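Local coordinates for alanine racemase (Corynebacterium glutamicum, PDB 2DY3), which is a pyridoxal-5'-phosphate-binding protein of the alanine racemase family, combining an N-terminal TIM-type barrel with a C-terminal beta-rich domain, at residues His40-Val45 / Met66-Ile71; Phe57-Leu62 / Gln75-Trp80; Asn95-Val100 / His116-Ile121; Val193-Asn198 / Met210-Pro215. One frame throughout, in Å; residues are numbered along the deposited sequence.

Contact 1: His40-Val45 / Met66-Ile71; sequences HGVEKV and MQLRDI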
loop_
_atom_site.group_PDB
_atom_site.type_symbol
_atom_site.label_atom_id
_atom_site.label_comp_id
_atom_site.label_asym_id
_atom_site.label_seq_id
_atom_site.Cartn_x
_atom_site.Cartn_y
_atom_site.Cartn_z
ATOM N N HIS B 40 -3.583 6.398 9.042
ATOM C CA HIS B 40 -4.702 6.344 9.993
ATOM C C HIS B 40 -5.976 7.048 9.509
ATOM O O HIS B 40 -7.008 7.000 10.182
ATOM C CB HIS B 40 -4.295 6.942 11.348
ATOM C CG HIS B 40 -3.347 6.091 12.135
ATOM N ND1 HIS B 40 -2.042 5.870 11.748
ATOM C CD2 HIS B 40 -3.511 5.417 13.299
ATOM C CE1 HIS B 40 -1.445 5.098 12.638
ATOM N NE2 HIS B 40 -2.315 4.809 13.589
ATOM N N GLY B 41 -5.911 7.702 8.350
ATOM C CA GLY B 41 -7.080 8.399 7.834
ATOM C C GLY B 41 -7.101 9.855 8.265
ATOM O O GLY B 41 -7.753 10.217 9.251
ATOM N N VAL B 42 -6.396 10.698 7.515
ATOM C CA VAL B 42 -6.293 12.119 7.831
ATOM C C VAL B 42 -7.630 12.854 7.854
ATOM O O VAL B 42 -7.791 13.844 8.575
ATOM C CB VAL B 42 -5.340 12.832 6.832
ATOM C CG1 VAL B 42 -5.992 12.936 5.445
ATOM C CG2 VAL B 42 -4.960 14.195 7.366
ATOM N N GLU B 43 -8.589 12.370 7.075
ATOM C CA GLU B 43 -9.900 13.000 7.013
ATOM C C GLU B 43 -10.591 12.992 8.372
ATOM O O GLU B 43 -11.383 13.881 8.676
ATOM C CB GLU B 43 -10.770 12.297 5.966
ATOM C CG GLU B 43 -12.160 12.883 5.838
ATOM C CD GLU B 43 -12.793 12.617 4.481
ATOM O OE1 GLU B 43 -13.994 12.926 4.327
ATOM O OE2 GLU B 43 -12.093 12.115 3.572
ATOM N N LYS B 44 -10.280 11.989 9.186
ATOM C CA LYS B 44 -10.850 11.870 10.520
ATOM C C LYS B 44 -9.848 12.271 11.604
ATOM O O LYS B 44 -10.213 12.902 12.591
ATOM C CB LYS B 44 -11.308 10.431 10.775
ATOM C CG LYS B 44 -12.536 10.023 9.987
ATOM C CD LYS B 44 -13.747 10.847 10.400
ATOM C CE LYS B 44 -14.965 10.482 9.570
ATOM N NZ LYS B 44 -14.684 10.638 8.113
ATOM N N VAL B 45 -8.582 11.910 11.407
ATOM C CA VAL B 45 -7.536 12.202 12.381
ATOM C C VAL B 45 -7.208 13.677 12.590
ATOM O O VAL B 45 -7.176 14.155 13.728
ATOM C CB VAL B 45 -6.230 11.456 12.022
ATOM C CG1 VAL B 45 -5.100 11.905 12.936
ATOM C CG2 VAL B 45 -6.449 9.948 12.138
ATOM N N MET B 66 -3.421 20.620 0.560
ATOM C CA MET B 66 -4.711 21.060 0.036
ATOM C C MET B 66 -5.857 20.209 0.586
ATOM O O MET B 66 -6.964 20.714 0.795
ATOM C CB MET B 66 -4.694 21.054 -1.505
ATOM C CG MET B 66 -3.949 22.264 -2.098
ATOM S SD MET B 66 -3.809 22.338 -3.911
ATOM C CE MET B 66 -5.432 23.060 -4.348
ATOM N N GLN B 67 -5.587 18.930 0.843
ATOM C CA GLN B 67 -6.602 18.031 1.395
ATOM C C GLN B 67 -6.949 18.474 2.824
ATOM O O GLN B 67 -8.098 18.365 3.261
ATOM C CB GLN B 67 -6.097 16.577 1.395
ATOM C CG GLN B 67 -7.057 15.572 2.049
ATOM C CD GLN B 67 -6.552 14.135 2.005
ATOM O OE1 GLN B 67 -5.355 13.883 2.150
ATOM N NE2 GLN B 67 -7.466 13.186 1.819
ATOM N N LEU B 68 -5.955 18.980 3.550
ATOM C CA LEU B 68 -6.190 19.450 4.910
ATOM C C LEU B 68 -7.149 20.639 4.896
ATOM O O LEU B 68 -8.063 20.724 5.718
ATOM C CB LEU B 68 -4.872 19.849 5.580
ATOM C CG LEU B 68 -3.972 18.663 5.934
ATOM C CD1 LEU B 68 -2.723 19.148 6.649
ATOM C CD2 LEU B 68 -4.752 17.697 6.815
ATOM N N ARG B 69 -6.935 21.561 3.963
ATOM C CA ARG B 69 -7.803 22.723 3.862
ATOM C C ARG B 69 -9.198 22.252 3.479
ATOM O O ARG B 69 -10.187 22.799 3.958
ATOM C CB ARG B 69 -7.267 23.715 2.823
ATOM C CG ARG B 69 -6.057 24.522 3.295
ATOM C CD ARG B 69 -6.418 25.583 4.344
ATOM N NE ARG B 69 -5.233 26.322 4.780
ATOM C CZ ARG B 69 -4.720 26.284 6.009
ATOM N NH1 ARG B 69 -5.289 25.546 6.953
ATOM N NH2 ARG B 69 -3.618 26.965 6.287
ATOM N N ASP B 70 -9.264 21.226 2.627
ATOM C CA ASP B 70 -10.537 20.658 2.181
ATOM C C ASP B 70 -11.408 20.155 3.336
ATOM O O ASP B 70 -12.615 20.400 3.356
ATOM C CB ASP B 70 -10.305 19.492 1.209
ATOM C CG ASP B 70 -10.099 19.947 -0.231
ATOM O OD1 ASP B 70 -10.278 21.149 -0.519
ATOM O OD2 ASP B 70 -9.766 19.092 -1.081
ATOM N N ILE B 71 -10.814 19.440 4.287
ATOM C CA ILE B 71 -11.597 18.926 5.403
ATOM C C ILE B 71 -11.940 20.006 6.426
ATOM O O ILE B 71 -12.671 19.751 7.385
ATOM C CB ILE B 71 -10.885 17.758 6.119
ATOM C CG1 ILE B 71 -9.578 18.231 6.742
ATOM C CG2 ILE B 71 -10.623 16.630 5.134
ATOM C CD1 ILE B 71 -8.813 17.118 7.418
HETATM O O HOH W 1 -10.450 13.620 2.109
#
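The chi1 torsions of Val42 (71°) and Ile71 (63°) set this contact between two helices of the TIM-type barrel, 42-50 and 62-70. In Val42 this torsion lodges CG1 between the backbone N and the carbonyl carbon, directing CG1 to Gln67 and CG2, anti to N, to Leu68. Val42 CG1 meets the side-chain amide of Gln67, approaching Gln67 OE1 to 3.5 Å. Gln67 reaches it from the opposite direction, with an extended chain. CG2 of Val42 packs on CD2 of Leu68 at 3.6 Å, the two side chains crossing at about a right angle. Leu68 continues inward to Phe57 and Val59 on one strand and Val77 on the next, so this pair joins the helix interface to the sheet.

Ile71 also uses two branches: Ile71 CD1 rests against Val42 O at 3.6 Å, while Ile71 CG2 lies 4.1 Å from Glu43 CG. At the start of helix 42-50, Gly41 holds the N-cap position and its carbonyl O accepts from both Lys44 N and Val45 N. A polar link lies at the solvent side, where Glu43 is exposed. One water bridges the helices, accepting from Gln67 NE2 at 3.0 Å and donating to Glu43 OE2 at 2.7 Å.

Contact 2: Phe57-Leu62 / Gln75-Trp80; sequences FGVATL and QEVLCW. With PLP (pyridoxal-5'-phosphate), chain F.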
loop_
_atom_site.group_PDB
_atom_site.type_symbol
_atom_site.label_atom_id
_atom_site.label_comp_id
_atom_site.label_asym_id
_atom_site.label_seq_id
_atom_site.Cartn_x
_atom_site.Cartn_y
_atom_site.Cartn_z
ATOM N N PHE B 57 -0.120 22.066 11.232
ATOM C CA PHE B 57 0.005 20.737 10.647
ATOM C C PHE B 57 1.107 20.716 9.601
ATOM O O PHE B 57 1.333 21.703 8.896
ATOM C CB PHE B 57 -1.315 20.317 9.999
ATOM C CG PHE B 57 -2.400 19.991 10.988
ATOM C CD1 PHE B 57 -2.481 18.729 11.556
ATOM C CD2 PHE B 57 -3.320 20.956 11.367
ATOM C CE1 PHE B 57 -3.468 18.431 12.490
ATOM C CE2 PHE B 57 -4.307 20.670 12.298
ATOM C CZ PHE B 57 -4.381 19.401 12.861
ATOM N N GLY B 58 1.797 19.589 9.513
ATOM C CA GLY B 58 2.859 19.455 8.540
ATOM C C GLY B 58 2.592 18.274 7.626
ATOM O O GLY B 58 2.195 17.195 8.090
ATOM N N VAL B 59 2.768 18.484 6.324
ATOM C CA VAL B 59 2.586 17.402 5.361
ATOM C C VAL B 59 3.711 17.469 4.351
ATOM O O VAL B 59 4.462 18.450 4.301
ATOM C CB VAL B 59 1.237 17.478 4.584
ATOM C CG1 VAL B 59 0.076 17.197 5.520
ATOM C CG2 VAL B 59 1.089 18.839 3.903
ATOM N N ALA B 60 3.829 16.417 3.550
ATOM C CA ALA B 60 4.870 16.365 2.538
ATOM C C ALA B 60 4.500 17.085 1.255
ATOM O O ALA B 60 5.217 17.984 0.817
ATOM C CB ALA B 60 5.217 14.919 2.217
ATOM N N THR B 61 3.372 16.703 0.662
ATOM C CA THR B 61 2.981 17.266 -0.622
ATOM C C THR B 61 1.918 18.360 -0.664
ATOM O O THR B 61 1.193 18.597 0.293
ATOM C CB THR B 61 2.528 16.141 -1.583
ATOM O OG1 THR B 61 1.267 15.615 -1.149
ATOM C CG2 THR B 61 3.555 15.013 -1.605
ATOM N N LEU B 62 1.860 19.015 -1.819
ATOM C CA LEU B 62 0.913 20.078 -2.106
ATOM C C LEU B 62 -0.488 19.508 -1.972
ATOM O O LEU B 62 -1.367 20.118 -1.366
ATOM C CB LEU B 62 1.124 20.563 -3.539
ATOM C CG LEU B 62 1.808 21.889 -3.876
ATOM C CD1 LEU B 62 2.719 22.364 -2.753
ATOM C CD2 LEU B 62 2.565 21.707 -5.188
ATOM N N GLN B 75 -5.904 25.674 10.783
ATOM C CA GLN B 75 -4.611 25.963 11.392
ATOM C C GLN B 75 -3.527 26.152 10.327
ATOM O O GLN B 75 -3.715 25.821 9.154
ATOM C CB GLN B 75 -4.172 24.820 12.321
ATOM C CG GLN B 75 -4.897 24.709 13.659
ATOM C CD GLN B 75 -6.369 24.376 13.512
ATOM O OE1 GLN B 75 -6.768 23.649 12.603
ATOM N NE2 GLN B 75 -7.185 24.897 14.421
ATOM N N GLU B 76 -2.392 26.684 10.761
ATOM C CA GLU B 76 -1.231 26.887 9.908
ATOM C C GLU B 76 -0.862 25.515 9.316
ATOM O O GLU B 76 -0.856 24.511 10.033
ATOM C CB GLU B 76 -0.088 27.416 10.772
ATOM C CG GLU B 76 1.218 27.682 10.068
ATOM C CD GLU B 76 2.289 28.148 11.039
ATOM O OE1 GLU B 76 1.991 29.043 11.859
ATOM O OE2 GLU B 76 3.427 27.629 10.983
ATOM N N VAL B 77 -0.569 25.472 8.019
ATOM C CA VAL B 77 -0.202 24.225 7.349
ATOM C C VAL B 77 1.106 24.386 6.569
ATOM O O VAL B 77 1.257 25.325 5.793
ATOM C CB VAL B 77 -1.312 23.758 6.367
ATOM C CG1 VAL B 77 -0.826 22.537 5.563
ATOM C CG2 VAL B 77 -2.580 23.390 7.142
ATOM N N LEU B 78 2.045 23.466 6.782
ATOM C CA LEU B 78 3.342 23.498 6.101
ATOM C C LEU B 78 3.520 22.289 5.181
ATOM O O LEU B 78 3.219 21.158 5.551
ATOM C CB LEU B 78 4.480 23.531 7.122
ATOM C CG LEU B 78 5.917 23.513 6.580
ATOM C CD1 LEU B 78 6.195 24.722 5.687
ATOM C CD2 LEU B 78 6.877 23.500 7.755
ATOM N N CYS B 79 4.020 22.548 3.978
ATOM C CA CYS B 79 4.250 21.522 2.965
ATOM C C CYS B 79 5.733 21.590 2.558
ATOM O O CYS B 79 6.253 22.666 2.273
ATOM C CB CYS B 79 3.294 21.811 1.790
ATOM S SG CYS B 79 3.791 21.334 0.152
ATOM N N TRP B 80 6.427 20.456 2.536
ATOM C CA TRP B 80 7.846 20.507 2.187
ATOM C C TRP B 80 8.352 19.708 0.985
ATOM O O TRP B 80 9.554 19.693 0.724
ATOM C CB TRP B 80 8.700 20.182 3.426
ATOM C CG TRP B 80 8.287 18.946 4.152
ATOM C CD1 TRP B 80 8.534 17.657 3.785
ATOM C CD2 TRP B 80 7.504 18.882 5.350
ATOM N NE1 TRP B 80 7.949 16.792 4.680
ATOM C CE2 TRP B 80 7.309 17.520 5.648
ATOM C CE3 TRP B 80 6.946 19.846 6.197
ATOM C CZ2 TRP B 80 6.579 17.096 6.755
ATOM C CZ3 TRP B 80 6.220 19.423 7.296
ATOM C CH2 TRP B 80 6.042 18.061 7.566
HETATM N N1 PLP F . 9.259 16.548 9.945
HETATM C C2 PLP F . 9.488 16.166 8.620
HETATM C C2A PLP F . 10.182 17.134 7.675
HETATM C C3 PLP F . 9.073 14.880 8.197
HETATM O O3 PLP F . 9.296 14.480 6.896
HETATM C C4 PLP F . 8.425 14.006 9.124
HETATM C C4A PLP F . 7.981 12.573 8.729
HETATM C C5 PLP F . 8.228 14.445 10.480
HETATM C C6 PLP F . 8.644 15.709 10.861
HETATM C C5A PLP F . 7.583 13.584 11.524
HETATM O O4P PLP F . 8.539 12.727 12.135
HETATM P P PLP F . 8.239 11.644 13.306
HETATM O O1P PLP F . 7.169 10.759 12.863
HETATM O O2P PLP F . 9.532 10.971 13.424
HETATM O O3P PLP F . 7.854 12.487 14.460
#
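Val59 CG2 lies 4.3 Å from Cys79 CB at the centre of an apolar row in a beta-alpha-beta unit of the TIM-type barrel. Outward from there, Leu62 CD1 packs on Cys79 SG at 3.3 Å, and the row continues to Val77 and Phe57. Helix 62-70, which links the two strands, covers this face through Ala65 and Leu68.

The backbones run parallel, 19° apart. Phe57 N donates to Glu76 O, Leu78 N to Phe57 O and Val59 N to Leu78 O, each at 2.8 Å. The last bond, from Trp80 N to Val59 O, is weak, where the first strand turns at Ala60.

On the other face, Trp80 CG sits between its backbone N and carbonyl carbon (chi1 50°), which folds the indole back across Val59 O, 3.1 Å above the ring centre. Ala60 CA makes a CH-pi contact beside it. C2A of pyridoxal-5'-phosphate lies 3.5 Å from the Trp80 plane on the opposite face, making the ring a flat wall of the ligand pocket. Trp80 CZ3 approaches Gly58 CA to 3.6 Å.

At the polar edge, Gln75 OE1 meets the Phe57 ring in its plane, 3.9 Å from Phe57 CE2.

Contact 3: Asn95-Val100 / His116-Ile121; sequences NIDLAV and HIRVSI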
loop_
_atom_site.group_PDB
_atom_site.type_symbol
_atom_site.label_atom_id
_atom_site.label_comp_id
_atom_site.label_asym_id
_atom_site.label_seq_id
_atom_site.Cartn_x
_atom_site.Cartn_y
_atom_site.Cartn_z
ATOM N N ASN B 95 -3.703 29.446 1.400
ATOM C CA ASN B 95 -2.996 29.772 2.635
ATOM C C ASN B 95 -2.153 28.609 3.147
ATOM O O ASN B 95 -2.146 28.302 4.338
ATOM C CB ASN B 95 -3.988 30.223 3.716
ATOM C CG ASN B 95 -3.296 30.667 4.996
ATOM O OD1 ASN B 95 -2.299 31.397 4.960
ATOM N ND2 ASN B 95 -3.828 30.237 6.136
ATOM N N ILE B 96 -1.446 27.961 2.233
ATOM C CA ILE B 96 -0.573 26.854 2.593
ATOM C C ILE B 96 0.867 27.362 2.576
ATOM O O ILE B 96 1.313 27.946 1.589
ATOM C CB ILE B 96 -0.709 25.680 1.587
ATOM C CG1 ILE B 96 -2.099 25.055 1.712
ATOM C CG2 ILE B 96 0.383 24.639 1.845
ATOM C CD1 ILE B 96 -2.440 24.067 0.613
ATOM N N ASP B 97 1.581 27.174 3.682
ATOM C CA ASP B 97 2.971 27.599 3.752
ATOM C C ASP B 97 3.813 26.632 2.923
ATOM O O ASP B 97 3.594 25.423 2.956
ATOM C CB ASP B 97 3.479 27.589 5.199
ATOM C CG ASP B 97 2.817 28.644 6.067
ATOM O OD1 ASP B 97 3.377 28.952 7.133
ATOM O OD2 ASP B 97 1.745 29.161 5.694
ATOM N N LEU B 98 4.774 27.171 2.180
ATOM C CA LEU B 98 5.644 26.349 1.354
ATOM C C LEU B 98 7.073 26.438 1.849
ATOM O O LEU B 98 7.561 27.522 2.175
ATOM C CB LEU B 98 5.603 26.818 -0.104
ATOM C CG LEU B 98 4.290 26.679 -0.867
ATOM C CD1 LEU B 98 4.439 27.301 -2.247
ATOM C CD2 LEU B 98 3.907 25.205 -0.966
ATOM N N ALA B 99 7.745 25.296 1.911
ATOM C CA ALA B 99 9.136 25.272 2.340
ATOM C C ALA B 99 10.040 25.633 1.161
ATOM O O ALA B 99 9.783 25.227 0.026
ATOM C CB ALA B 99 9.505 23.881 2.854
ATOM N N VAL B 100 11.084 26.406 1.430
ATOM C CA VAL B 100 12.049 26.749 0.398
ATOM C C VAL B 100 13.098 25.646 0.542
ATOM O O VAL B 100 13.852 25.639 1.514
ATOM C CB VAL B 100 12.713 28.121 0.670
ATOM C CG1 VAL B 100 13.607 28.508 -0.505
ATOM C CG2 VAL B 100 11.643 29.182 0.900
ATOM N N HIS B 116 0.609 37.940 -0.400
ATOM C CA HIS B 116 1.483 37.616 0.728
ATOM C C HIS B 116 1.757 36.117 0.830
ATOM O O HIS B 116 0.901 35.346 1.255
ATOM C CB HIS B 116 0.842 38.135 2.017
ATOM C CG HIS B 116 1.550 37.713 3.263
ATOM N ND1 HIS B 116 1.485 36.429 3.756
ATOM C CD2 HIS B 116 2.327 38.409 4.125
ATOM C CE1 HIS B 116 2.189 36.352 4.870
ATOM N NE2 HIS B 116 2.711 37.539 5.117
ATOM N N ILE B 117 2.967 35.717 0.453
ATOM C CA ILE B 117 3.361 34.313 0.454
ATOM C C ILE B 117 4.149 33.878 1.694
ATOM O O ILE B 117 5.257 34.357 1.930
ATOM C CB ILE B 117 4.205 34.002 -0.807
ATOM C CG1 ILE B 117 3.416 34.383 -2.060
ATOM C CG2 ILE B 117 4.582 32.529 -0.841
ATOM C CD1 ILE B 117 4.254 34.433 -3.319
ATOM N N ARG B 118 3.570 32.970 2.478
ATOM C CA ARG B 118 4.229 32.459 3.679
ATOM C C ARG B 118 5.153 31.300 3.305
ATOM O O ARG B 118 4.723 30.319 2.690
ATOM C CB ARG B 118 3.192 31.975 4.708
ATOM C CG ARG B 118 2.553 33.094 5.550
ATOM C CD ARG B 118 1.332 32.605 6.328
ATOM N NE ARG B 118 1.655 31.528 7.265
ATOM C CZ ARG B 118 2.226 31.706 8.453
ATOM N NH1 ARG B 118 2.539 32.928 8.870
ATOM N NH2 ARG B 118 2.497 30.660 9.219
ATOM N N VAL B 119 6.424 31.422 3.669
ATOM C CA VAL B 119 7.394 30.380 3.381
ATOM C C VAL B 119 8.225 30.035 4.614
ATOM O O VAL B 119 8.352 30.832 5.549
ATOM C CB VAL B 119 8.375 30.799 2.246
ATOM C CG1 VAL B 119 7.617 31.128 0.979
ATOM C CG2 VAL B 119 9.209 31.984 2.693
ATOM N N SER B 120 8.778 28.830 4.611
ATOM C CA SER B 120 9.637 28.379 5.694
ATOM C C SER B 120 10.862 27.812 4.997
ATOM O O SER B 120 10.738 26.972 4.106
ATOM C CB SER B 120 8.936 27.306 6.527
ATOM O OG SER B 120 9.795 26.841 7.554
ATOM N N ILE B 121 12.043 28.279 5.375
ATOM C CA ILE B 121 13.253 27.802 4.726
ATOM C C ILE B 121 13.712 26.457 5.264
ATOM O O ILE B 121 14.018 26.328 6.448
ATOM C CB ILE B 121 14.423 28.800 4.883
ATOM C CG1 ILE B 121 13.973 30.217 4.514
ATOM C CG2 ILE B 121 15.560 28.395 3.964
ATOM C CD1 ILE B 121 15.030 31.276 4.789
HETATM O O HOH W 2 2.754 29.815 0.782
#
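Asp97 and Arg118 form a salt bridge whose flat groups are not coplanar: carboxylate and guanidinium are turned 53° against each other. It ties two neighbouring parallel strands of the TIM-type barrel, 97-100 and 117-122, which belong to one beta-alpha-beta unit with helix 103-110. A bend at chi3 (60°) turns the end of Arg118 back toward the carboxylate of Asp97. Arg118 NE donates to the syn side of Asp97 OD2 at 2.8 Å, while NH2 reaches OD1 at the same distance through a weak, bent bond. NH2 also pairs with Glu76 of strand 76-81, on the far side of strand 97-100.

Beyond this pair the backbone bonds shorten along the chain: Leu98 N donates to Arg118 O at 3.2 Å, Ser120 N to Leu98 O at 3.0 Å and Val100 N to Ser120 O at 2.8 Å. The axes of the two short strands cross at 35°, the twist expected of neighbouring strands in a barrel wall.

Leu98, Val100, Val119 and Ile121 share one face of the sheet, with Leu109 touching the first three. Val100 CG2 lies 3.9 Å from Val119 CB. Arg118 O, already the acceptor for Leu98 N, also takes a bond from a water oxygen 2.8 Å away.

Contact 4: Val193-Asn198 / Met210-Pro215; sequences VNHVCN and MEMVRP. With PLP (pyridoxal-5'-phosphate), chain F.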
loop_
_atom_site.group_PDB
_atom_site.type_symbol
_atom_site.label_atom_id
_atom_site.label_comp_id
_atom_site.label_asym_id
_atom_site.label_seq_id
_atom_site.Cartn_x
_atom_site.Cartn_y
_atom_site.Cartn_z
ATOM N N VAL B 193 9.444 31.846 13.860
ATOM C CA VAL B 193 9.111 30.501 14.306
ATOM C C VAL B 193 9.951 29.432 13.625
ATOM O O VAL B 193 9.816 29.181 12.425
ATOM C CB VAL B 193 7.610 30.225 14.062
ATOM C CG1 VAL B 193 7.228 28.858 14.596
ATOM C CG2 VAL B 193 6.782 31.317 14.733
ATOM N N ASN B 194 10.819 28.798 14.405
ATOM C CA ASN B 194 11.698 27.771 13.878
ATOM C C ASN B 194 11.434 26.441 14.570
ATOM O O ASN B 194 10.915 26.404 15.686
ATOM C CB ASN B 194 13.158 28.190 14.068
ATOM C CG ASN B 194 13.448 29.577 13.508
ATOM O OD1 ASN B 194 13.247 29.832 12.320
ATOM N ND2 ASN B 194 13.926 30.481 14.366
ATOM N N HIS B 195 11.789 25.353 13.895
ATOM C CA HIS B 195 11.587 24.017 14.436
ATOM C C HIS B 195 12.534 22.971 13.859
ATOM O O HIS B 195 12.965 23.071 12.718
ATOM C CB HIS B 195 10.133 23.585 14.228
ATOM C CG HIS B 195 9.575 23.930 12.882
ATOM N ND1 HIS B 195 9.438 23.002 11.871
ATOM C CD2 HIS B 195 9.065 25.089 12.398
ATOM C CE1 HIS B 195 8.862 23.570 10.826
ATOM N NE2 HIS B 195 8.625 24.837 11.120
ATOM N N VAL B 196 12.860 21.974 14.675
ATOM C CA VAL B 196 13.752 20.896 14.268
ATOM C C VAL B 196 13.313 19.551 14.846
ATOM O O VAL B 196 13.645 18.504 14.308
ATOM C CB VAL B 196 15.202 21.156 14.746
ATOM C CG1 VAL B 196 15.720 22.474 14.180
ATOM C CG2 VAL B 196 15.251 21.175 16.274
ATOM N N CYS B 197 12.548 19.590 15.931
ATOM C CA CYS B 197 12.113 18.378 16.623
ATOM C C CYS B 197 11.025 17.473 16.045
ATOM O O CYS B 197 9.872 17.873 15.897
ATOM C CB CYS B 197 11.728 18.730 18.067
ATOM S SG CYS B 197 13.142 19.017 19.162
ATOM N N ASN B 198 11.415 16.241 15.731
ATOM C CA ASN B 198 10.480 15.229 15.245
ATOM C C ASN B 198 10.189 14.437 16.528
ATOM O O ASN B 198 10.706 14.797 17.583
ATOM C CB ASN B 198 11.146 14.352 14.178
ATOM C CG ASN B 198 12.398 13.663 14.684
ATOM O OD1 ASN B 198 12.941 14.016 15.732
ATOM N ND2 ASN B 198 12.871 12.680 13.930
ATOM N N MET B 210 12.652 25.053 20.673
ATOM C CA MET B 210 12.601 26.291 19.908
ATOM C C MET B 210 11.190 26.857 19.999
ATOM O O MET B 210 10.559 26.754 21.043
ATOM C CB MET B 210 12.986 26.019 18.453
ATOM C CG MET B 210 14.343 25.363 18.326
ATOM S SD MET B 210 14.947 25.299 16.647
ATOM C CE MET B 210 15.624 26.951 16.488
ATOM N N GLU B 211 10.682 27.445 18.922
ATOM C CA GLU B 211 9.332 28.012 18.968
ATOM C C GLU B 211 8.258 26.999 18.593
ATOM O O GLU B 211 7.072 27.197 18.872
ATOM C CB GLU B 211 9.206 29.215 18.028
ATOM C CG GLU B 211 10.066 30.428 18.373
ATOM C CD GLU B 211 11.510 30.267 17.935
ATOM O OE1 GLU B 211 11.775 29.429 17.046
ATOM O OE2 GLU B 211 12.375 30.993 18.469
ATOM N N MET B 212 8.670 25.910 17.956
ATOM C CA MET B 212 7.712 24.904 17.529
ATOM C C MET B 212 8.364 23.535 17.386
ATOM O O MET B 212 9.543 23.433 17.054
ATOM C CB MET B 212 7.091 25.335 16.191
ATOM C CG MET B 212 5.938 24.467 15.668
ATOM S SD MET B 212 5.223 25.139 14.127
ATOM C CE MET B 212 3.790 25.966 14.744
ATOM N N VAL B 213 7.584 22.493 17.661
ATOM C CA VAL B 213 8.042 21.117 17.540
ATOM C C VAL B 213 7.081 20.452 16.552
ATOM O O VAL B 213 5.912 20.829 16.477
ATOM C CB VAL B 213 7.996 20.381 18.905
ATOM C CG1 VAL B 213 8.872 21.115 19.915
ATOM C CG2 VAL B 213 6.562 20.298 19.414
ATOM N N ARG B 214 7.564 19.481 15.783
ATOM C CA ARG B 214 6.703 18.822 14.811
ATOM C C ARG B 214 6.757 17.312 14.845
ATOM O O ARG B 214 7.356 16.677 13.978
ATOM C CB ARG B 214 7.014 19.307 13.390
ATOM C CG ARG B 214 8.457 19.190 12.970
ATOM C CD ARG B 214 8.595 19.358 11.458
ATOM N NE ARG B 214 9.991 19.431 11.023
ATOM C CZ ARG B 214 10.950 18.588 11.399
ATOM N NH1 ARG B 214 10.691 17.590 12.235
ATOM N NH2 ARG B 214 12.173 18.720 10.913
ATOM N N PRO B 215 6.119 16.712 15.853
ATOM C CA PRO B 215 6.123 15.257 15.950
ATOM C C PRO B 215 5.001 14.650 15.118
ATOM O O PRO B 215 3.948 15.265 14.920
ATOM C CB PRO B 215 5.935 15.015 17.444
ATOM C CG PRO B 215 5.034 16.139 17.847
ATOM C CD PRO B 215 5.573 17.330 17.077
HETATM N N1 PLP F . 9.259 16.548 9.945
HETATM C C2 PLP F . 9.488 16.166 8.620
HETATM C C2A PLP F . 10.182 17.134 7.675
HETATM C C3 PLP F . 9.073 14.880 8.197
HETATM O O3 PLP F . 9.296 14.480 6.896
HETATM C C4 PLP F . 8.425 14.006 9.124
HETATM C C4A PLP F . 7.981 12.573 8.729
HETATM C C5 PLP F . 8.228 14.445 10.480
HETATM C C6 PLP F . 8.644 15.709 10.861
HETATM C C5A PLP F . 7.583 13.584 11.524
HETATM O O4P PLP F . 8.539 12.727 12.135
HETATM P P PLP F . 8.239 11.644 13.306
HETATM O O1P PLP F . 7.169 10.759 12.863
HETATM O O2P PLP F . 9.532 10.971 13.424
HETATM O O3P PLP F . 7.854 12.487 14.460
HETATM O O HOH W 3 14.780 31.308 16.986
HETATM O O HOH W 4 11.963 22.167 17.586
HETATM O O HOH W 5 13.846 16.263 12.899
#
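Cys197 O takes the backbone N-H of Arg214 at 2.8 Å at the closely packed end of the contact, beside the pyridoxal-5'-phosphate pocket of the TIM-type barrel. Together the segments probably help close the barrel: the backbone of Val193 bonds to Thr153 of strand 150-156, while strand 212-213 pairs with strand 28-32.

Arg214 is extended from CG to NE, which carries its guanidinium to the ligand ring. N1 of the ligand lies over one face, 2.9 Å from Arg214 NH1, and the backbone of Val196 covers the other. The cation so near N1 probably disfavours its protonation. Edge-on to the histidine ring, Arg214 NE stands 3.7 Å from His195 ND1, with ring and guanidinium planes 85° apart; ND1 is buried and has no polar partner in the model.

The other end, around Met210 and Glu211, is partly exposed and held more loosely. Met212 N and Glu211 N reach Asn194 O only by weak bonds. Firmer is Asn194 N to Glu211 OE1 at 2.9 Å, met on the anti side of the carboxylate. Asn194 OD1 accepts from Met155 N, and a water accepts from Asn194 ND2 at 2.9 Å and donates to Glu211 OE2 at 2.8 Å.

In the fold
From the N terminus, residues 40-45 open contact 1 and 57-62 open contact 2; 66-71 then closes contact 1 before 75-80 closes contact 2, so these two loops cross. Leu68 and Arg69 join them, the latter through Gln75 O, tying barrel helices to strands. Contact 3 follows in series, its loop passing through helix 103-110. It extends the sheet of contact 2 by bonds such as Val77 O to Asp97 N, and Arg69 also reaches Asn95 O. Contact 4 closes the last loop, far along the sequence, yet in space it returns to contact 2, where Leu78 packs on His195. Contacts 2 and 4 both touch pyridoxal-5'-phosphate, whereas contact 1 lies in the outer helices.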